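Local coordinates for protein phospholipase C-beta (PLC-beta) (Sepia officinalis, PDB 3QR0) that belongs to the phospholipase C-beta family, multidomain proteins that join PH, EF-hand, TIM-barrel and C2 modules and here carry a bound calcium ion, at residues Ile721-Arg734 / His747-Gly759. Numbering follows the deposited sequence.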
ATOM      1  N   ILE A 721      -2.755  -8.418  10.783  1.00 22.10           N
ATOM      2  CA  ILE A 721      -2.325  -8.147  12.155  1.00 22.74           C
ATOM      3  C   ILE A 721      -2.479  -6.654  12.435  1.00 22.50           C
ATOM      4  O   ILE A 721      -1.985  -5.832  11.667  1.00 22.23           O
ATOM      5  CB  ILE A 721      -0.851  -8.570  12.371  1.00 22.90           C
ATOM      6  CG1 ILE A 721      -0.718 -10.096  12.320  1.00 24.49           C
ATOM      7  CG2 ILE A 721      -0.324  -8.055  13.713  1.00 23.45           C
ATOM      8  CD1 ILE A 721       0.738 -10.603  12.434  1.00 25.77           C
ATOM      9  N   ILE A 722      -3.170  -6.307  13.522  1.00 22.89           N
ATOM     10  CA  ILE A 722      -3.354  -4.913  13.923  1.00 22.74           C
ATOM     11  C   ILE A 722      -2.846  -4.725  15.350  1.00 23.19           C
ATOM     12  O   ILE A 722      -3.237  -5.456  16.255  1.00 23.32           O
ATOM     13  CB  ILE A 722      -4.838  -4.461  13.857  1.00 22.73           C
ATOM     14  CG1 ILE A 722      -5.480  -4.817  12.509  1.00 22.33           C
ATOM     15  CG2 ILE A 722      -4.932  -2.951  14.091  1.00 23.08           C
ATOM     16  CD1 ILE A 722      -6.160  -6.173  12.471  1.00 23.56           C
ATOM     17  N   VAL A 723      -1.964  -3.753  15.545  1.00 23.39           N
ATOM     18  CA  VAL A 723      -1.454  -3.446  16.872  1.00 24.10           C
ATOM     19  C   VAL A 723      -2.022  -2.108  17.329  1.00 24.83           C
ATOM     20  O   VAL A 723      -1.986  -1.127  16.582  1.00 24.61           O
ATOM     21  CB  VAL A 723       0.082  -3.398  16.910  1.00 23.99           C
ATOM     22  CG1 VAL A 723       0.561  -3.199  18.342  1.00 23.42           C
ATOM     23  CG2 VAL A 723       0.686  -4.674  16.307  1.00 23.07           C
ATOM     24  N   SER A 724      -2.536  -2.081  18.558  1.00 26.14           N
ATOM     25  CA  SER A 724      -3.155  -0.888  19.133  1.00 27.13           C
ATOM     26  C   SER A 724      -2.662  -0.625  20.549  1.00 28.52           C
ATOM     27  O   SER A 724      -2.236  -1.545  21.250  1.00 28.70           O
ATOM     28  CB  SER A 724      -4.677  -1.057  19.170  1.00 27.28           C
ATOM     29  OG  SER A 724      -5.202  -1.294  17.875  1.00 27.25           O
ATOM     30  N   GLU A 725      -2.728   0.636  20.972  1.00 29.66           N
ATOM     31  CA  GLU A 725      -2.555   0.973  22.380  1.00 31.37           C
ATOM     32  C   GLU A 725      -3.789   0.473  23.133  1.00 32.34           C
ATOM     33  O   GLU A 725      -4.828   0.207  22.518  1.00 31.86           O
ATOM     34  CB  GLU A 725      -2.373   2.480  22.575  1.00 31.77           C
ATOM     35  CG  GLU A 725      -1.154   3.052  21.851  1.00 32.96           C
ATOM     36  CD  GLU A 725      -0.766   4.454  22.315  1.00 35.21           C
ATOM     37  OE1 GLU A 725      -0.886   4.753  23.520  1.00 36.57           O
ATOM     38  OE2 GLU A 725      -0.315   5.252  21.468  1.00 36.72           O
ATOM     39  N   GLU A 726      -3.675   0.339  24.454  1.00 33.65           N
ATOM     40  CA  GLU A 726      -4.779  -0.167  25.278  1.00 34.98           C
ATOM     41  C   GLU A 726      -6.069   0.632  25.103  1.00 35.00           C
ATOM     42  O   GLU A 726      -7.159   0.060  25.140  1.00 35.42           O
ATOM     43  CB  GLU A 726      -4.394  -0.193  26.760  1.00 36.08           C
ATOM     44  CG  GLU A 726      -5.553  -0.578  27.687  1.00 38.33           C
ATOM     45  CD  GLU A 726      -5.119  -0.885  29.107  1.00 41.23           C
ATOM     46  OE1 GLU A 726      -4.024  -0.438  29.517  1.00 42.71           O
ATOM     47  OE2 GLU A 726      -5.891  -1.563  29.823  1.00 44.00           O
ATOM     48  N   ASN A 727      -5.945   1.944  24.915  1.00 35.13           N
ATOM     49  CA  ASN A 727      -7.115   2.803  24.709  1.00 35.36           C
ATOM     50  C   ASN A 727      -7.722   2.681  23.304  1.00 34.50           C
ATOM     51  O   ASN A 727      -8.690   3.369  22.988  1.00 34.69           O
ATOM     52  CB  ASN A 727      -6.777   4.267  25.028  1.00 35.77           C
ATOM     53  CG  ASN A 727      -6.020   4.960  23.907  1.00 36.05           C
ATOM     54  OD1 ASN A 727      -5.150   4.373  23.264  1.00 35.69           O
ATOM     55  ND2 ASN A 727      -6.355   6.226  23.668  1.00 38.42           N
ATOM     56  N   GLY A 728      -7.153   1.810  22.471  1.00 33.25           N
ATOM     57  CA  GLY A 728      -7.672   1.554  21.137  1.00 32.38           C
ATOM     58  C   GLY A 728      -6.999   2.365  20.046  1.00 31.36           C
ATOM     59  O   GLY A 728      -7.379   2.257  18.885  1.00 31.04           O
ATOM     60  N   LYS A 729      -6.004   3.174  20.403  1.00 31.01           N
ATOM     61  CA  LYS A 729      -5.293   3.984  19.418  1.00 30.52           C
ATOM     62  C   LYS A 729      -4.447   3.095  18.510  1.00 29.28           C
ATOM     63  O   LYS A 729      -3.661   2.278  18.981  1.00 29.06           O
ATOM     64  CB  LYS A 729      -4.405   5.021  20.103  1.00 31.04           C
ATOM     65  CG  LYS A 729      -3.789   6.041  19.157  1.00 32.09           C
ATOM     66  CD  LYS A 729      -3.057   7.118  19.942  1.00 35.30           C
ATOM     67  CE  LYS A 729      -2.667   8.304  19.066  1.00 36.31           C
ATOM     68  NZ  LYS A 729      -1.642   7.945  18.047  1.00 37.23           N
ATOM     69  N   PHE A 730      -4.623   3.271  17.206  1.00 28.04           N
ATOM     70  CA  PHE A 730      -3.913   2.497  16.197  1.00 26.91           C
ATOM     71  C   PHE A 730      -2.408   2.756  16.246  1.00 26.34           C
ATOM     72  O   PHE A 730      -1.978   3.902  16.339  1.00 26.46           O
ATOM     73  CB  PHE A 730      -4.460   2.882  14.825  1.00 26.53           C
ATOM     74  CG  PHE A 730      -3.828   2.148  13.683  1.00 25.93           C
ATOM     75  CD1 PHE A 730      -4.280   0.892  13.319  1.00 25.63           C
ATOM     76  CD2 PHE A 730      -2.807   2.732  12.945  1.00 25.38           C
ATOM     77  CE1 PHE A 730      -3.713   0.222  12.249  1.00 25.65           C
ATOM     78  CE2 PHE A 730      -2.234   2.066  11.877  1.00 25.12           C
ATOM     79  CZ  PHE A 730      -2.690   0.811  11.529  1.00 25.17           C
ATOM     80  N   ILE A 731      -1.610   1.689  16.183  1.00 25.16           N
ATOM     81  CA  ILE A 731      -0.153   1.818  16.125  1.00 24.27           C
ATOM     82  C   ILE A 731       0.340   1.430  14.736  1.00 23.09           C
ATOM     83  O   ILE A 731       0.995   2.221  14.052  1.00 22.08           O
ATOM     84  CB  ILE A 731       0.543   0.941  17.181  1.00 24.70           C
ATOM     85  CG1 ILE A 731       0.230   1.452  18.587  1.00 25.48           C
ATOM     86  CG2 ILE A 731       2.047   0.916  16.948  1.00 24.58           C
ATOM     87  CD1 ILE A 731       0.643   0.492  19.673  1.00 26.80           C
ATOM     88  N   GLY A 732       0.031   0.205  14.331  1.00 22.24           N
ATOM     89  CA  GLY A 732       0.433  -0.294  13.025  1.00 21.48           C
ATOM     90  C   GLY A 732      -0.281  -1.577  12.660  1.00 21.25           C
ATOM     91  O   GLY A 732      -0.965  -2.182  13.491  1.00 21.09           O
ATOM     92  N   HIS A 733      -0.132  -1.984  11.407  1.00 20.74           N
ATOM     93  CA  HIS A 733      -0.757  -3.198  10.924  1.00 20.85           C
ATOM     94  C   HIS A 733       0.076  -3.840   9.823  1.00 20.83           C
ATOM     95  O   HIS A 733       1.078  -3.280   9.366  1.00 19.82           O
ATOM     96  CB  HIS A 733      -2.173  -2.893  10.414  1.00 21.17           C
ATOM     97  CG  HIS A 733      -2.209  -2.346   9.022  1.00 21.05           C
ATOM     98  ND1 HIS A 733      -2.997  -2.890   8.032  1.00 22.37           N
ATOM     99  CD2 HIS A 733      -1.530  -1.324   8.445  1.00 21.13           C
ATOM    100  CE1 HIS A 733      -2.804  -2.225   6.905  1.00 22.51           C
ATOM    101  NE2 HIS A 733      -1.922  -1.267   7.129  1.00 21.44           N
ATOM    102  N   ARG A 734      -0.347  -5.024   9.403  1.00 21.15           N
ATOM    103  CA  ARG A 734       0.240  -5.688   8.246  1.00 21.59           C
ATOM    104  C   ARG A 734      -0.782  -6.627   7.614  1.00 22.02           C
ATOM    105  O   ARG A 734      -1.367  -7.457   8.306  1.00 22.13           O
ATOM    106  CB  ARG A 734       1.502  -6.456   8.648  1.00 21.65           C
ATOM    107  CG  ARG A 734       2.319  -6.996   7.476  1.00 22.78           C
ATOM    108  CD  ARG A 734       2.930  -5.883   6.642  1.00 23.40           C
ATOM    109  NE  ARG A 734       3.682  -6.428   5.511  1.00 24.40           N
ATOM    110  CZ  ARG A 734       4.993  -6.659   5.498  1.00 26.57           C
ATOM    111  NH1 ARG A 734       5.759  -6.373   6.552  1.00 26.41           N
ATOM    112  NH2 ARG A 734       5.549  -7.172   4.405  1.00 27.60           N
ATOM    113  N   HIS A 747       9.211 -12.383  11.655  1.00 22.94           N
ATOM    114  CA  HIS A 747       9.060 -10.988  12.046  1.00 22.96           C
ATOM    115  C   HIS A 747       8.162 -10.311  11.028  1.00 22.62           C
ATOM    116  O   HIS A 747       8.259 -10.563   9.826  1.00 23.04           O
ATOM    117  CB  HIS A 747      10.405 -10.270  12.136  1.00 23.04           C
ATOM    118  CG  HIS A 747      11.238 -10.720  13.291  1.00 23.60           C
ATOM    119  ND1 HIS A 747      12.075 -11.812  13.218  1.00 23.52           N
ATOM    120  CD2 HIS A 747      11.348 -10.241  14.552  1.00 23.98           C
ATOM    121  CE1 HIS A 747      12.673 -11.983  14.384  1.00 24.86           C
ATOM    122  NE2 HIS A 747      12.252 -11.043  15.209  1.00 24.79           N
ATOM    123  N   VAL A 748       7.289  -9.444  11.524  1.00 22.79           N
ATOM    124  CA  VAL A 748       6.288  -8.779  10.709  1.00 21.94           C
ATOM    125  C   VAL A 748       6.431  -7.270  10.907  1.00 21.74           C
ATOM    126  O   VAL A 748       5.788  -6.702  11.789  1.00 21.12           O
ATOM    127  CB  VAL A 748       4.867  -9.238  11.122  1.00 22.07           C
ATOM    128  CG1 VAL A 748       3.815  -8.659  10.181  1.00 21.19           C
ATOM    129  CG2 VAL A 748       4.782 -10.757  11.146  1.00 22.98           C
ATOM    130  N   PRO A 749       7.312  -6.620  10.116  1.00 21.55           N
ATOM    131  CA  PRO A 749       7.406  -5.163  10.204  1.00 21.41           C
ATOM    132  C   PRO A 749       6.052  -4.511   9.966  1.00 20.83           C
ATOM    133  O   PRO A 749       5.341  -4.865   9.019  1.00 20.58           O
ATOM    134  CB  PRO A 749       8.402  -4.803   9.095  1.00 21.36           C
ATOM    135  CG  PRO A 749       9.248  -6.037   8.953  1.00 21.63           C
ATOM    136  CD  PRO A 749       8.313  -7.182   9.191  1.00 21.68           C
ATOM    137  N   LEU A 750       5.690  -3.584  10.842  1.00 20.86           N
ATOM    138  CA  LEU A 750       4.380  -2.949  10.785  1.00 20.62           C
ATOM    139  C   LEU A 750       4.335  -1.757   9.830  1.00 20.23           C
ATOM    140  O   LEU A 750       5.340  -1.083   9.592  1.00 20.39           O
ATOM    141  CB  LEU A 750       3.957  -2.507  12.182  1.00 21.15           C
ATOM    142  CG  LEU A 750       3.772  -3.633  13.193  1.00 22.17           C
ATOM    143  CD1 LEU A 750       3.498  -3.051  14.588  1.00 23.30           C
ATOM    144  CD2 LEU A 750       2.637  -4.561  12.765  1.00 22.72           C
ATOM    145  N   ARG A 751       3.141  -1.513   9.301  1.00 19.88           N
ATOM    146  CA  ARG A 751       2.862  -0.433   8.370  1.00 20.04           C
ATOM    147  C   ARG A 751       1.837   0.517   8.966  1.00 20.04           C
ATOM    148  O   ARG A 751       1.027   0.121   9.821  1.00 19.31           O
ATOM    149  CB  ARG A 751       2.291  -1.008   7.076  1.00 20.08           C
ATOM    150  CG  ARG A 751       3.167  -2.060   6.436  1.00 21.52           C
ATOM    151  CD  ARG A 751       4.353  -1.418   5.774  1.00 23.45           C
ATOM    152  NE  ARG A 751       5.271  -2.394   5.190  1.00 26.01           N
ATOM    153  CZ  ARG A 751       5.032  -3.106   4.090  1.00 28.21           C
ATOM    154  NH1 ARG A 751       3.884  -2.995   3.430  1.00 28.99           N
ATOM    155  NH2 ARG A 751       5.956  -3.947   3.648  1.00 30.29           N
ATOM    156  N   ASN A 752       1.874   1.775   8.531  1.00 20.05           N
ATOM    157  CA  ASN A 752       0.828   2.718   8.909  1.00 20.53           C
ATOM    158  C   ASN A 752      -0.385   2.523   7.994  1.00 20.77           C
ATOM    159  O   ASN A 752      -0.415   1.581   7.198  1.00 20.26           O
ATOM    160  CB  ASN A 752       1.342   4.171   8.958  1.00 20.57           C
ATOM    161  CG  ASN A 752       1.808   4.706   7.616  1.00 19.45           C
ATOM    162  OD1 ASN A 752       1.418   4.227   6.551  1.00 17.76           O
ATOM    163  ND2 ASN A 752       2.654   5.731   7.670  1.00 18.72           N
ATOM    164  N   GLU A 753      -1.380   3.393   8.115  1.00 21.87           N
ATOM    165  CA  GLU A 753      -2.638   3.227   7.372  1.00 22.46           C
ATOM    166  C   GLU A 753      -2.452   3.344   5.867  1.00 21.92           C
ATOM    167  O   GLU A 753      -3.172   2.697   5.103  1.00 21.97           O
ATOM    168  CB  GLU A 753      -3.684   4.244   7.825  1.00 23.16           C
ATOM    169  CG  GLU A 753      -4.125   4.108   9.264  1.00 25.48           C
ATOM    170  CD  GLU A 753      -3.329   4.983  10.218  1.00 28.45           C
ATOM    171  OE1 GLU A 753      -2.146   5.291   9.927  1.00 30.17           O
ATOM    172  OE2 GLU A 753      -3.892   5.356  11.266  1.00 30.20           O
ATOM    173  N   SER A 754      -1.480   4.154   5.440  1.00 21.87           N
ATOM    174  CA  SER A 754      -1.161   4.302   4.011  1.00 21.57           C
ATOM    175  C   SER A 754      -0.242   3.189   3.496  1.00 21.39           C
ATOM    176  O   SER A 754       0.210   3.229   2.354  1.00 20.77           O
ATOM    177  CB  SER A 754      -0.518   5.667   3.735  1.00 21.70           C
ATOM    178  OG  SER A 754       0.792   5.745   4.272  1.00 21.88           O
ATOM    179  N   ASN A 755       0.028   2.208   4.356  1.00 21.42           N
ATOM    180  CA  ASN A 755       0.891   1.067   4.057  1.00 21.61           C
ATOM    181  C   ASN A 755       2.366   1.424   3.871  1.00 21.36           C
ATOM    182  O   ASN A 755       3.094   0.706   3.195  1.00 21.42           O
ATOM    183  CB  ASN A 755       0.380   0.254   2.851  1.00 21.52           C
ATOM    184  CG  ASN A 755       0.788  -1.222   2.920  1.00 22.75           C
ATOM    185  OD1 ASN A 755       0.841  -1.817   4.001  1.00 26.51           O
ATOM    186  ND2 ASN A 755       1.079  -1.812   1.769  1.00 22.02           N
ATOM    187  N   ARG A 756       2.812   2.518   4.482  1.00 21.45           N
ATOM    188  CA  ARG A 756       4.240   2.813   4.544  1.00 21.61           C
ATOM    189  C   ARG A 756       4.816   2.290   5.863  1.00 22.03           C
ATOM    190  O   ARG A 756       4.108   2.230   6.872  1.00 21.91           O
ATOM    191  CB  ARG A 756       4.511   4.313   4.378  1.00 21.62           C
ATOM    192  CG  ARG A 756       4.278   4.838   2.951  1.00 22.46           C
ATOM    193  CD  ARG A 756       5.269   4.225   1.962  1.00 23.97           C
ATOM    194  NE  ARG A 756       5.164   4.785   0.616  1.00 25.22           N
ATOM    195  CZ  ARG A 756       5.803   5.869   0.179  1.00 27.52           C
ATOM    196  NH1 ARG A 756       6.609   6.566   0.976  1.00 28.25           N
ATOM    197  NH2 ARG A 756       5.623   6.272  -1.073  1.00 28.98           N
ATOM    198  N   PRO A 757       6.111   1.918   5.863  1.00 22.54           N
ATOM    199  CA  PRO A 757       6.721   1.327   7.055  1.00 23.03           C
ATOM    200  C   PRO A 757       6.770   2.270   8.261  1.00 23.43           C
ATOM    201  O   PRO A 757       7.107   3.448   8.126  1.00 23.63           O
ATOM    202  CB  PRO A 757       8.154   0.987   6.600  1.00 23.32           C
ATOM    203  CG  PRO A 757       8.180   1.139   5.135  1.00 22.57           C
ATOM    204  CD  PRO A 757       7.083   2.074   4.765  1.00 22.37           C
ATOM    205  N   LEU A 758       6.428   1.742   9.430  1.00 23.61           N
ATOM    206  CA  LEU A 758       6.708   2.427  10.686  1.00 24.23           C
ATOM    207  C   LEU A 758       8.212   2.488  10.942  1.00 24.45           C
ATOM    208  O   LEU A 758       8.684   3.395  11.617  1.00 25.36           O
ATOM    209  CB  LEU A 758       6.031   1.714  11.866  1.00 24.48           C
ATOM    210  CG  LEU A 758       4.624   2.167  12.238  1.00 25.32           C
ATOM    211  CD1 LEU A 758       3.667   1.873  11.117  1.00 25.88           C
ATOM    212  CD2 LEU A 758       4.178   1.491  13.533  1.00 26.54           C
ATOM    213  N   GLY A 759       8.945   1.503  10.429  1.00 24.39           N
ATOM    214  CA  GLY A 759      10.378   1.369  10.682  1.00 24.74           C
ATOM    215  C   GLY A 759      10.656   0.107  11.483  1.00 24.69           C
ATOM    216  O   GLY A 759      10.304  -1.000  11.063  1.00 24.78           O
TER
HETATM  217  O   HOH W   1      -2.439  -0.052   4.499  1.00 19.74           O
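His733 and Arg751 exchange two backbone hydrogen bonds, His733 N to Arg751 O (2.9 Å) and Arg751 N to His733 O (2.7 Å), a single antiparallel bridge between strands 730-734 and 747-751, whose directions lie 121° apart. The outermost strands of the two sheets of the C2 sandwich thus meet here through one bridge. Next to it, Arg734 bends at chi2 (66°) and sends NH1 to a lone pair of Pro749 O, 2.9 Å away and nearly in the guanidinium plane. That bond helps fix the plane's rotation, and the Arg751 guanidinium stacks on one face, centres 3.8 Å apart and planes 21° off parallel; a salt bridge from Arg751 to Glu615 probably eases the pairing of like charges. The His733 ring turns its edge to Asn752 O, a weak bond from NE2, while a water links NE2 to Glu753 O; the firmer hold on the ring is the hydrogen bond between its ND1 and Arg720 NE. Farther out, the Glu753 carboxylate slides along Phe730, OE2 3.3 Å from CD2. Val723 CG2 meets Leu750 CD1 at 3.7 Å, and both side chains rest on Val763 of strand 761-771 inside the C2 sandwich, whereas helix 605-613 packs against His733, Glu753 and Asn755.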